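Local coordinates for PA0833-PD protein (Pseudomonas aeruginosa PAO1, PDB 6JFW) that probably anchors the outer membrane to the cell wall by binding peptidoglycan through its periplasmic OmpA C-like domain, the part present here, at residues A[19-24]-A[28-33]; A[54-59]-A[98-103]; A[67-72]-A[92-97]; A[117-122]-A[127-132]. All blocks are in the same frame, centred on the assembly; numbering follows the deposited sequence.

Interaction 1 of 4, residues A[19-24]-A[28-33]; sequences EVQRQG and KLIMPG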
loop_
_atom_site.group_PDB
_atom_site.type_symbol
_atom_site.label_atom_id
_atom_site.label_comp_id
_atom_site.label_asym_id
_atom_site.label_seq_id
_atom_site.Cartn_x
_atom_site.Cartn_y
_atom_site.Cartn_z
ATOM N N GLU A 19 3.160 6.173 -5.493
ATOM C CA GLU A 19 4.148 5.814 -6.499
ATOM C C GLU A 19 3.857 4.428 -7.059
ATOM O O GLU A 19 3.463 3.515 -6.332
ATOM C CB GLU A 19 5.565 5.845 -5.928
ATOM C CG GLU A 19 5.849 7.004 -5.012
ATOM C CD GLU A 19 7.077 6.765 -4.182
ATOM O OE1 GLU A 19 7.314 7.542 -3.236
ATOM O OE2 GLU A 19 7.804 5.796 -4.486
ATOM N N VAL A 20 4.068 4.289 -8.362
ATOM C CA VAL A 20 3.855 3.043 -9.083
ATOM C C VAL A 20 5.214 2.564 -9.565
ATOM O O VAL A 20 5.912 3.287 -10.285
ATOM C CB VAL A 20 2.891 3.235 -10.263
ATOM C CG1 VAL A 20 2.649 1.918 -10.977
ATOM C CG2 VAL A 20 1.585 3.853 -9.782
ATOM N N GLN A 21 5.596 1.355 -9.165
ATOM C CA GLN A 21 6.882 0.788 -9.543
ATOM C C GLN A 21 6.682 -0.504 -10.315
ATOM O O GLN A 21 5.968 -1.405 -9.862
ATOM C CB GLN A 21 7.764 0.526 -8.324
ATOM C CG GLN A 21 7.978 1.738 -7.454
ATOM C CD GLN A 21 9.096 1.536 -6.458
ATOM O OE1 GLN A 21 9.503 0.406 -6.183
ATOM N NE2 GLN A 21 9.605 2.632 -5.910
ATOM N N ARG A 22 7.310 -0.574 -11.483
ATOM C CA ARG A 22 7.481 -1.824 -12.206
ATOM C C ARG A 22 8.644 -2.589 -11.583
ATOM O O ARG A 22 9.757 -2.063 -11.492
ATOM C CB ARG A 22 7.748 -1.546 -13.680
ATOM C CG ARG A 22 8.400 -2.697 -14.405
ATOM C CD ARG A 22 7.425 -3.837 -14.506
ATOM N NE ARG A 22 6.159 -3.363 -15.041
ATOM C CZ ARG A 22 5.105 -4.135 -15.256
ATOM N NH1 ARG A 22 3.994 -3.613 -15.750
ATOM N NH2 ARG A 22 5.163 -5.430 -14.977
ATOM N N GLN A 23 8.389 -3.825 -11.157
ATOM C CA GLN A 23 9.379 -4.631 -10.441
ATOM C C GLN A 23 9.385 -6.022 -11.073
ATOM O O GLN A 23 8.780 -6.960 -10.546
ATOM C CB GLN A 23 9.058 -4.667 -8.944
ATOM C CG GLN A 23 10.124 -5.308 -8.073
ATOM C CD GLN A 23 11.456 -4.585 -8.140
ATOM O OE1 GLN A 23 11.510 -3.355 -8.182
ATOM N NE2 GLN A 23 12.541 -5.350 -8.144
ATOM N N GLY A 24 10.073 -6.147 -12.201
ATOM C CA GLY A 24 10.063 -7.400 -12.937
ATOM C C GLY A 24 8.651 -7.754 -13.355
ATOM O O GLY A 24 7.952 -6.964 -14.002
ATOM N N LYS A 28 4.241 -2.696 -8.039
ATOM C CA LYS A 28 4.221 -2.301 -6.637
ATOM C C LYS A 28 3.727 -0.868 -6.519
ATOM O O LYS A 28 4.198 0.017 -7.242
ATOM C CB LYS A 28 5.605 -2.431 -6.000
ATOM C CG LYS A 28 5.666 -1.921 -4.570
ATOM C CD LYS A 28 7.098 -1.811 -4.088
ATOM C CE LYS A 28 7.717 -3.173 -3.855
ATOM N NZ LYS A 28 9.174 -3.056 -3.583
ATOM N N LEU A 29 2.785 -0.645 -5.610
ATOM C CA LEU A 29 2.250 0.680 -5.324
ATOM C C LEU A 29 2.706 1.097 -3.932
ATOM O O LEU A 29 2.397 0.419 -2.947
ATOM C CB LEU A 29 0.724 0.679 -5.419
ATOM C CG LEU A 29 0.176 0.089 -6.720
ATOM C CD1 LEU A 29 -1.281 -0.303 -6.573
ATOM C CD2 LEU A 29 0.351 1.076 -7.858
ATOM N N ILE A 30 3.450 2.199 -3.856
ATOM C CA ILE A 30 3.905 2.758 -2.587
ATOM C C ILE A 30 2.916 3.830 -2.162
ATOM O O ILE A 30 2.738 4.834 -2.861
ATOM C CB ILE A 30 5.317 3.354 -2.696
ATOM C CG1 ILE A 30 6.296 2.347 -3.296
ATOM C CG2 ILE A 30 5.790 3.821 -1.319
ATOM C CD1 ILE A 30 6.638 1.225 -2.381
ATOM N N MET A 31 2.287 3.630 -1.009
ATOM C CA MET A 31 1.353 4.608 -0.465
ATOM C C MET A 31 1.952 5.220 0.794
ATOM O O MET A 31 1.944 4.581 1.859
ATOM C CB MET A 31 0.005 3.945 -0.172
ATOM C CG MET A 31 -0.608 3.317 -1.425
ATOM S SD MET A 31 -1.971 2.164 -1.166
ATOM C CE MET A 31 -2.606 2.704 0.413
ATOM N N PRO A 32 2.500 6.434 0.725
ATOM C CA PRO A 32 3.161 7.015 1.901
ATOM C C PRO A 32 2.177 7.237 3.036
ATOM O O PRO A 32 1.007 7.563 2.821
ATOM C CB PRO A 32 3.720 8.346 1.380
ATOM C CG PRO A 32 3.677 8.246 -0.113
ATOM C CD PRO A 32 2.535 7.339 -0.435
ATOM N N GLY A 33 2.670 7.057 4.262
ATOM C CA GLY A 33 1.803 7.185 5.422
ATOM C C GLY A 33 1.198 8.569 5.560
ATOM O O GLY A 33 0.042 8.712 5.964
#
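Glu19 and Ile30 form one hydrogen-bonded antiparallel pair, and Gln21 and Lys28 another, in the hairpin of strands 19-23 and 26-32. In the first pair, Glu19 N gives to Ile30 O at 3.0 Å and Ile30 N returns to Glu19 O at 2.8 Å. In the second, Gln21 N reaches Lys28 O at 2.7 Å, and Lys28 N meets Gln21 O at 2.8 Å, almost straight at 174°. Between the two pairs Leu29 CA directs its hydrogen at Glu19 O, 3.2 Å away. The closest apolar contact is Val20 CG2 to Leu29 CD2 at 3.6 Å, between the side-by-side chains of the non-hydrogen-bonded pair; Leu29 continues onto Leu55 and Phe59 of helix 49-61. On the other face polar chains lie against carbon. Glu19 slants across Ile30, its OE2 3.9 Å from Ile30 CB, and Gln21 lies alongside Lys28, its OE1 the same distance from Lys28 CD. A bend at chi3 (-72°) turns the end of Lys28, whose ammonium has a long, weak ion pair with Glu134. Main-chain bonds thus hold the hairpin, with Leu29 pointing to the helix side and the buried Ile30 sharing the other face with Glu19, Gln21 and Lys28.

Interaction 2 of 4, residues A[54-59]-A[98-103]; sequences NLANSF and TAQGVD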
loop_
_atom_site.group_PDB
_atom_site.type_symbol
_atom_site.label_atom_id
_atom_site.label_comp_id
_atom_site.label_asym_id
_atom_site.label_seq_id
_atom_site.Cartn_x
_atom_site.Cartn_y
_atom_site.Cartn_z
ATOM N N ASN A 54 -10.358 4.228 -6.904
ATOM C CA ASN A 54 -9.804 3.932 -8.221
ATOM C C ASN A 54 -8.989 2.647 -8.201
ATOM O O ASN A 54 -9.067 1.839 -9.136
ATOM C CB ASN A 54 -8.948 5.102 -8.705
ATOM C CG ASN A 54 -9.777 6.213 -9.314
ATOM O OD1 ASN A 54 -10.395 6.034 -10.363
ATOM N ND2 ASN A 54 -9.790 7.371 -8.664
ATOM N N LEU A 55 -8.197 2.440 -7.146
ATOM C CA LEU A 55 -7.426 1.207 -7.026
ATOM C C LEU A 55 -8.336 -0.014 -7.001
ATOM O O LEU A 55 -8.060 -1.016 -7.669
ATOM C CB LEU A 55 -6.559 1.247 -5.767
ATOM C CG LEU A 55 -5.250 2.032 -5.845
ATOM C CD1 LEU A 55 -4.506 1.970 -4.520
ATOM C CD2 LEU A 55 -4.389 1.490 -6.964
ATOM N N ALA A 56 -9.427 0.053 -6.232
ATOM C CA ALA A 56 -10.345 -1.078 -6.152
ATOM C C ALA A 56 -10.943 -1.403 -7.514
ATOM O O ALA A 56 -11.097 -2.578 -7.868
ATOM C CB ALA A 56 -11.450 -0.787 -5.136
ATOM N N ASN A 57 -11.283 -0.375 -8.297
ATOM C CA ASN A 57 -11.826 -0.612 -9.630
ATOM C C ASN A 57 -10.798 -1.287 -10.530
ATOM O O ASN A 57 -11.139 -2.185 -11.309
ATOM C CB ASN A 57 -12.304 0.702 -10.247
ATOM C CG ASN A 57 -13.526 1.260 -9.550
ATOM O OD1 ASN A 57 -14.255 0.532 -8.876
ATOM N ND2 ASN A 57 -13.759 2.558 -9.709
ATOM N N SER A 58 -9.534 -0.872 -10.433
ATOM C CA SER A 58 -8.484 -1.504 -11.224
ATOM C C SER A 58 -8.313 -2.969 -10.838
ATOM O O SER A 58 -8.264 -3.849 -11.707
ATOM C CB SER A 58 -7.167 -0.748 -11.048
ATOM O OG SER A 58 -6.117 -1.394 -11.747
ATOM N N PHE A 59 -8.223 -3.248 -9.533
ATOM C CA PHE A 59 -8.060 -4.626 -9.078
ATOM C C PHE A 59 -9.227 -5.496 -9.530
ATOM O O PHE A 59 -9.033 -6.648 -9.937
ATOM C CB PHE A 59 -7.937 -4.678 -7.551
ATOM C CG PHE A 59 -6.795 -3.869 -6.985
ATOM C CD1 PHE A 59 -5.723 -3.477 -7.772
ATOM C CD2 PHE A 59 -6.797 -3.517 -5.645
ATOM C CE1 PHE A 59 -4.682 -2.737 -7.232
ATOM C CE2 PHE A 59 -5.763 -2.781 -5.100
ATOM C CZ PHE A 59 -4.703 -2.390 -5.894
ATOM N N THR A 98 -11.964 -4.219 0.322
ATOM C CA THR A 98 -13.000 -5.249 0.319
ATOM C C THR A 98 -14.391 -4.635 0.418
ATOM O O THR A 98 -15.339 -5.135 -0.201
ATOM C CB THR A 98 -12.770 -6.238 1.462
ATOM O OG1 THR A 98 -12.506 -5.522 2.674
ATOM C CG2 THR A 98 -11.597 -7.142 1.148
ATOM N N ALA A 99 -14.533 -3.553 1.187
ATOM C CA ALA A 99 -15.811 -2.848 1.234
ATOM C C ALA A 99 -16.197 -2.305 -0.135
ATOM O O ALA A 99 -17.389 -2.183 -0.440
ATOM C CB ALA A 99 -15.750 -1.716 2.258
ATOM N N GLN A 100 -15.210 -1.984 -0.970
ATOM C CA GLN A 100 -15.470 -1.495 -2.319
ATOM C C GLN A 100 -15.754 -2.610 -3.316
ATOM O O GLN A 100 -16.032 -2.315 -4.483
ATOM C CB GLN A 100 -14.290 -0.652 -2.808
ATOM C CG GLN A 100 -14.138 0.666 -2.072
ATOM C CD GLN A 100 -15.318 1.591 -2.296
ATOM O OE1 GLN A 100 -15.481 2.156 -3.378
ATOM N NE2 GLN A 100 -16.153 1.745 -1.276
ATOM N N GLY A 101 -15.691 -3.873 -2.902
ATOM C CA GLY A 101 -16.061 -4.972 -3.769
ATOM C C GLY A 101 -14.919 -5.834 -4.258
ATOM O O GLY A 101 -15.160 -6.749 -5.055
ATOM N N VAL A 102 -13.686 -5.580 -3.824
ATOM C CA VAL A 102 -12.584 -6.466 -4.172
ATOM C C VAL A 102 -12.747 -7.778 -3.417
ATOM O O VAL A 102 -12.978 -7.786 -2.201
ATOM C CB VAL A 102 -11.234 -5.800 -3.861
ATOM C CG1 VAL A 102 -10.099 -6.759 -4.151
ATOM C CG2 VAL A 102 -11.071 -4.526 -4.675
ATOM N N ASP A 103 -12.646 -8.893 -4.141
ATOM C CA ASP A 103 -12.790 -10.213 -3.537
ATOM C C ASP A 103 -11.761 -10.398 -2.429
ATOM O O ASP A 103 -10.554 -10.312 -2.672
ATOM C CB ASP A 103 -12.631 -11.294 -4.609
ATOM C CG ASP A 103 -13.076 -12.673 -4.136
ATOM O OD1 ASP A 103 -13.011 -12.957 -2.921
ATOM O OD2 ASP A 103 -13.490 -13.484 -4.992
#
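Ala56, midway along helix 49-61, has its CA 6.2 Å from the CA of Val102, just past the point where helix 79-99 ends in a Schellman motif: Gly101, at positive phi (109°), gives its N to Thr98 O at 3.0 Å, and Val102 N probably bonds Leu97 O. This reversal swings the chain back so that Gln100 and Val102 both direct their CB toward the other helix. The side chains meet by van der Waals contact alone, mostly carbon on carbon. The methyl of Ala56 fits between the two, its CB 3.7 Å from Gln100 CB and 3.8 Å from Val102 CG2. One branch of Val102 does all its touching: with CG1 anti to the backbone N (chi1 177°), CG2 lies beside that N and reaches over the helix surface, 3.7 Å from Ala56 O. The same methyl comes to the edge of the Phe59 ring, near its plane, and touches Phe59 CB at 4.3 Å. One face of that ring is taken by Leu55 O of the preceding turn, 3.2 Å above the plane and offset toward the rim. Lys60 spans the two backbones, its NZ making weak hydrogen bonds to both Ala56 O and Gln100 O. Around this small buried patch, Leu97 of helix 79-99 packs on Ala56 and Phe59, Leu107 of strand 107-111 lies against Val102, and Leu29 of strand 26-32 meets Phe59. Helix 3-12 covers Leu55 and Ser58, so helix 49-61 is held between two helices above the sheet.

Interaction 3 of 4, residues A[67-72]-A[92-97]; sequences IEIVGY and SVAGYL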
loop_
_atom_site.group_PDB
_atom_site.type_symbol
_atom_site.label_atom_id
_atom_site.label_comp_id
_atom_site.label_asym_id
_atom_site.label_seq_id
_atom_site.Cartn_x
_atom_site.Cartn_y
_atom_site.Cartn_z
ATOM N N ILE A 67 -3.080 -9.909 -4.747
ATOM C CA ILE A 67 -2.909 -8.597 -4.146
ATOM C C ILE A 67 -2.352 -8.802 -2.745
ATOM O O ILE A 67 -3.001 -9.424 -1.896
ATOM C CB ILE A 67 -4.231 -7.816 -4.124
ATOM C CG1 ILE A 67 -4.778 -7.715 -5.550
ATOM C CG2 ILE A 67 -4.027 -6.436 -3.521
ATOM C CD1 ILE A 67 -6.259 -7.449 -5.638
ATOM N N GLU A 68 -1.139 -8.302 -2.518
ATOM C CA GLU A 68 -0.450 -8.427 -1.241
ATOM C C GLU A 68 -0.279 -7.034 -0.655
ATOM O O GLU A 68 0.402 -6.190 -1.247
ATOM C CB GLU A 68 0.910 -9.105 -1.419
ATOM C CG GLU A 68 1.446 -9.737 -0.153
ATOM C CD GLU A 68 2.953 -9.637 -0.026
ATOM O OE1 GLU A 68 3.591 -9.018 -0.902
ATOM O OE2 GLU A 68 3.502 -10.182 0.956
ATOM N N ILE A 69 -0.893 -6.795 0.498
ATOM C CA ILE A 69 -0.848 -5.496 1.160
ATOM C C ILE A 69 0.091 -5.609 2.350
ATOM O O ILE A 69 -0.114 -6.444 3.239
ATOM C CB ILE A 69 -2.248 -5.034 1.587
ATOM C CG1 ILE A 69 -3.161 -4.969 0.361
ATOM C CG2 ILE A 69 -2.172 -3.677 2.270
ATOM C CD1 ILE A 69 -4.632 -4.948 0.693
ATOM N N VAL A 70 1.128 -4.778 2.363
ATOM C CA VAL A 70 2.199 -4.876 3.346
ATOM C C VAL A 70 2.386 -3.512 3.994
ATOM O O VAL A 70 2.604 -2.514 3.297
ATOM C CB VAL A 70 3.513 -5.357 2.709
ATOM C CG1 VAL A 70 4.568 -5.516 3.765
ATOM C CG2 VAL A 70 3.300 -6.669 1.964
ATOM N N GLY A 71 2.303 -3.469 5.321
ATOM C CA GLY A 71 2.531 -2.252 6.073
ATOM C C GLY A 71 3.960 -2.175 6.578
ATOM O O GLY A 71 4.577 -3.188 6.898
ATOM N N TYR A 72 4.486 -0.952 6.638
ATOM C CA TYR A 72 5.846 -0.715 7.100
ATOM C C TYR A 72 5.867 0.477 8.045
ATOM O O TYR A 72 4.996 1.348 8.002
ATOM C CB TYR A 72 6.818 -0.435 5.947
ATOM C CG TYR A 72 7.026 -1.567 4.973
ATOM C CD1 TYR A 72 6.209 -1.708 3.861
ATOM C CD2 TYR A 72 8.061 -2.478 5.147
ATOM C CE1 TYR A 72 6.405 -2.731 2.957
ATOM C CE2 TYR A 72 8.264 -3.508 4.249
ATOM C CZ TYR A 72 7.433 -3.629 3.157
ATOM O OH TYR A 72 7.629 -4.652 2.258
ATOM N N SER A 92 -6.456 -1.765 7.562
ATOM C CA SER A 92 -7.407 -0.723 7.194
ATOM C C SER A 92 -7.534 -0.598 5.683
ATOM O O SER A 92 -8.645 -0.471 5.154
ATOM C CB SER A 92 -6.975 0.612 7.797
ATOM O OG SER A 92 -7.088 0.596 9.209
ATOM N N VAL A 93 -6.405 -0.619 4.975
ATOM C CA VAL A 93 -6.428 -0.524 3.519
ATOM C C VAL A 93 -7.161 -1.720 2.924
ATOM O O VAL A 93 -8.011 -1.574 2.036
ATOM C CB VAL A 93 -4.994 -0.406 2.973
ATOM C CG1 VAL A 93 -4.991 -0.472 1.455
ATOM C CG2 VAL A 93 -4.348 0.882 3.461
ATOM N N ALA A 94 -6.848 -2.921 3.416
ATOM C CA ALA A 94 -7.508 -4.125 2.920
ATOM C C ALA A 94 -9.001 -4.103 3.215
ATOM O O ALA A 94 -9.814 -4.482 2.365
ATOM C CB ALA A 94 -6.866 -5.365 3.537
ATOM N N GLY A 95 -9.379 -3.672 4.420
ATOM C CA GLY A 95 -10.792 -3.587 4.752
ATOM C C GLY A 95 -11.542 -2.621 3.856
ATOM O O GLY A 95 -12.677 -2.885 3.455
ATOM N N TYR A 96 -10.913 -1.490 3.525
ATOM C CA TYR A 96 -11.542 -0.535 2.618
ATOM C C TYR A 96 -11.727 -1.141 1.233
ATOM O O TYR A 96 -12.812 -1.058 0.646
ATOM C CB TYR A 96 -10.708 0.744 2.535
ATOM C CG TYR A 96 -11.399 1.867 1.793
ATOM C CD1 TYR A 96 -11.324 1.963 0.408
ATOM C CD2 TYR A 96 -12.131 2.828 2.478
ATOM C CE1 TYR A 96 -11.960 2.983 -0.272
ATOM C CE2 TYR A 96 -12.769 3.853 1.805
ATOM C CZ TYR A 96 -12.680 3.926 0.430
ATOM O OH TYR A 96 -13.312 4.944 -0.243
ATOM N N LEU A 97 -10.671 -1.754 0.693
ATOM C CA LEU A 97 -10.748 -2.332 -0.645
ATOM C C LEU A 97 -11.826 -3.406 -0.727
ATOM O O LEU A 97 -12.541 -3.501 -1.732
ATOM C CB LEU A 97 -9.389 -2.901 -1.048
ATOM C CG LEU A 97 -8.298 -1.870 -1.341
ATOM C CD1 LEU A 97 -6.943 -2.546 -1.487
ATOM C CD2 LEU A 97 -8.642 -1.077 -2.594
#
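Leu97 N donates to Val93 O at 3.0 Å, the i to i+4 bond that sets these two residues one helical turn apart, both turned to Ile69 on strand 65-72. Across the contact the chemistry is wholly apolar, and Ile69 supplies the strand's side of it. Its CG1 stands beside the backbone N, anti to the carbonyl carbon (chi1 -58°), and the chain then extends, which carries CD1 to the helix between Ala94 and Leu97. CD1 sits 3.6 Å from Ala94 CB and 4.0 Å from Leu97 CD1, while the other branch, CG2, touches Val93 CG1 at 4.3 Å. Strand 65-72, helix 79-99 and strand 107-111 form a beta-alpha-beta crossover linking two adjacent parallel strands, and Ile69 is where the first strand meets its crossing helix. The segment axes pass 9.3 Å apart with N-to-C directions 147° from each other, a spacing that Ile69 fills, with Ala94 as its closest partner. Ile69 also leans on Val133 of strand 132-139, and its backbone bonds Ser108 and Arg110. Nearby on the same strand Ile67 packs against Leu107 and Val135, while Ala94 touches Thr109.

Interaction 4 of 4, residues A[117-122]-A[127-132]; sequences PIASNS and RAQNRR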
loop_
_atom_site.group_PDB
_atom_site.type_symbol
_atom_site.label_atom_id
_atom_site.label_comp_id
_atom_site.label_asym_id
_atom_site.label_seq_id
_atom_site.Cartn_x
_atom_site.Cartn_y
_atom_site.Cartn_z
ATOM N N PRO A 117 13.551 -1.020 5.051
ATOM C CA PRO A 117 13.400 0.432 4.881
ATOM C C PRO A 117 13.751 0.831 3.456
ATOM O O PRO A 117 14.652 0.260 2.838
ATOM C CB PRO A 117 14.387 1.022 5.898
ATOM C CG PRO A 117 15.337 -0.073 6.210
ATOM C CD PRO A 117 14.583 -1.352 6.049
ATOM N N ILE A 118 13.002 1.797 2.915
ATOM C CA ILE A 118 13.343 2.338 1.601
ATOM C C ILE A 118 14.209 3.583 1.707
ATOM O O ILE A 118 14.673 4.093 0.675
ATOM C CB ILE A 118 12.094 2.666 0.757
ATOM C CG1 ILE A 118 11.166 3.636 1.493
ATOM C CG2 ILE A 118 11.360 1.390 0.365
ATOM C CD1 ILE A 118 10.139 4.296 0.588
ATOM N N ALA A 119 14.446 4.082 2.917
ATOM C CA ALA A 119 15.277 5.255 3.133
ATOM C C ALA A 119 15.917 5.132 4.508
ATOM O O ALA A 119 15.617 4.213 5.274
ATOM C CB ALA A 119 14.466 6.549 3.007
ATOM N N SER A 120 16.803 6.071 4.822
ATOM C CA SER A 120 17.553 5.995 6.068
ATOM C C SER A 120 16.675 6.373 7.251
ATOM O O SER A 120 15.977 7.391 7.223
ATOM C CB SER A 120 18.776 6.908 6.024
ATOM O OG SER A 120 19.528 6.784 7.218
ATOM N N ASN A 121 16.723 5.552 8.296
ATOM C CA ASN A 121 16.048 5.855 9.549
ATOM C C ASN A 121 16.795 6.884 10.388
ATOM O O ASN A 121 16.341 7.208 11.491
ATOM C CB ASN A 121 15.847 4.565 10.349
ATOM C CG ASN A 121 14.698 3.730 9.819
ATOM O OD1 ASN A 121 13.563 4.198 9.746
ATOM N ND2 ASN A 121 14.989 2.494 9.430
ATOM N N SER A 122 17.916 7.412 9.890
ATOM C CA SER A 122 18.695 8.407 10.614
ATOM C C SER A 122 18.210 9.833 10.393
ATOM O O SER A 122 18.597 10.728 11.153
ATOM C CB SER A 122 20.173 8.318 10.215
ATOM O OG SER A 122 20.736 7.077 10.603
ATOM N N ARG A 127 12.818 8.557 7.804
ATOM C CA ARG A 127 11.871 7.820 8.636
ATOM C C ARG A 127 10.449 7.963 8.113
ATOM O O ARG A 127 9.681 6.993 8.105
ATOM C CB ARG A 127 11.956 8.304 10.086
ATOM C CG ARG A 127 13.199 7.848 10.834
ATOM C CD ARG A 127 13.139 8.219 12.313
ATOM N NE ARG A 127 13.120 9.663 12.529
ATOM C CZ ARG A 127 14.212 10.416 12.637
ATOM N NH1 ARG A 127 15.414 9.863 12.550
ATOM N NH2 ARG A 127 14.102 11.721 12.838
ATOM N N ALA A 128 10.079 9.166 7.667
ATOM C CA ALA A 128 8.729 9.386 7.157
ATOM C C ALA A 128 8.476 8.577 5.891
ATOM O O ALA A 128 7.366 8.075 5.678
ATOM C CB ALA A 128 8.500 10.876 6.899
ATOM N N GLN A 129 9.493 8.441 5.036
ATOM C CA GLN A 129 9.337 7.640 3.826
ATOM C C GLN A 129 9.134 6.168 4.148
ATOM O O GLN A 129 8.449 5.462 3.400
ATOM C CB GLN A 129 10.555 7.803 2.922
ATOM C CG GLN A 129 10.657 9.144 2.236
ATOM C CD GLN A 129 11.972 9.302 1.508
ATOM O OE1 GLN A 129 12.856 10.035 1.949
ATOM N NE2 GLN A 129 12.117 8.603 0.392
ATOM N N ASN A 130 9.727 5.687 5.241
ATOM C CA ASN A 130 9.616 4.273 5.573
ATOM C C ASN A 130 8.232 3.928 6.107
ATOM O O ASN A 130 7.787 2.783 5.971
ATOM C CB ASN A 130 10.703 3.890 6.574
ATOM C CG ASN A 130 12.090 3.932 5.961
ATOM O OD1 ASN A 130 12.252 3.717 4.760
ATOM N ND2 ASN A 130 13.096 4.215 6.781
ATOM N N ARG A 131 7.540 4.892 6.709
ATOM C CA ARG A 131 6.153 4.698 7.121
ATOM C C ARG A 131 5.277 4.716 5.878
ATOM O O ARG A 131 4.988 5.776 5.318
ATOM C CB ARG A 131 5.726 5.774 8.109
ATOM C CG ARG A 131 6.404 5.678 9.456
ATOM C CD ARG A 131 5.757 6.625 10.445
ATOM N NE ARG A 131 5.916 8.016 10.036
ATOM C CZ ARG A 131 6.914 8.798 10.430
ATOM N NH1 ARG A 131 6.984 10.054 10.010
ATOM N NH2 ARG A 131 7.843 8.324 11.248
ATOM N N ARG A 132 4.845 3.537 5.443
ATOM C CA ARG A 132 4.151 3.408 4.174
ATOM C C ARG A 132 3.398 2.089 4.160
ATOM O O ARG A 132 3.659 1.194 4.967
ATOM C CB ARG A 132 5.132 3.462 2.999
ATOM C CG ARG A 132 5.907 2.162 2.826
ATOM C CD ARG A 132 7.365 2.393 2.469
ATOM N NE ARG A 132 8.032 1.141 2.119
ATOM C CZ ARG A 132 8.895 0.502 2.902
ATOM N NH1 ARG A 132 9.214 0.995 4.091
ATOM N NH2 ARG A 132 9.445 -0.634 2.492
#
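The carboxamide of Asn130, a buried side chain at the end of helix 124-130, is gripped by four groups of the 117-122 loop, which curls round it. Its OD1 takes Ala119 N at 2.9 Å, in the carbonyl plane and on a lone pair, and more weakly Ile118 N. Its ND2 gives to Ala119 O at 2.9 Å, the acceptor lying in the amide plane though ND2 stands above the plane of the Ala119 carbonyl, and makes a weak bond to Asn121 OD1. Both backbone polar atoms of Ala119 thus bond to one amide. Farther along, Arg127 NH1 reaches Asn121 O (3.0 Å) from the edge of its guanidinium, and an ST turn joins Ser122 N to Ser120 OG. Ile118 CG1 stands between the backbone N and the carbonyl carbon (chi1 56°), putting CD1 3.5 Å from Gln129 O. Its CG2 lies over one face of the Arg132 guanidinium, near the rim. The nitrogens there are all engaged: NH1 gives to Asn130 O at 3.0 Å, NE forms a salt bridge with Glu134, and NH2 bonds Gln116 O. In this OmpA-family region the loop leads into helix 124-130, and Asp74, salt-bridged to Arg131, also packs against Asn121 and Arg127. With both ends of its amide engaged, Asn130 cannot turn over without losing bonds, and its fixed orientation ties Ile118, Ala119 and Asn121 to the helix end.

Overall arrangement
Along the chain interaction 1 closes first, interaction 3 is nested within the loop closed by interaction 2, and interaction 4 follows. The mixed five-stranded sheet, order 19-23, 26-32, 132-139, 65-72, 107-111, carries interactions 1 and 3, whose centres lie 13 Å apart. Interactions 2 and 3, 11 Å apart, share helix 79-99 and meet through Leu97. Leu29 joins interaction 1 to Leu55 of interaction 2, building one apolar layer between sheet and helices. Interaction 4 lies at the surface, about 28 Å from interaction 2 between centres, linked to the sheet through Gly33–Arg131 and Tyr72–Arg132 backbone contacts. Such a helix-on-sheet core is consistent with a peptidoglycan-binding OmpA C-like domain.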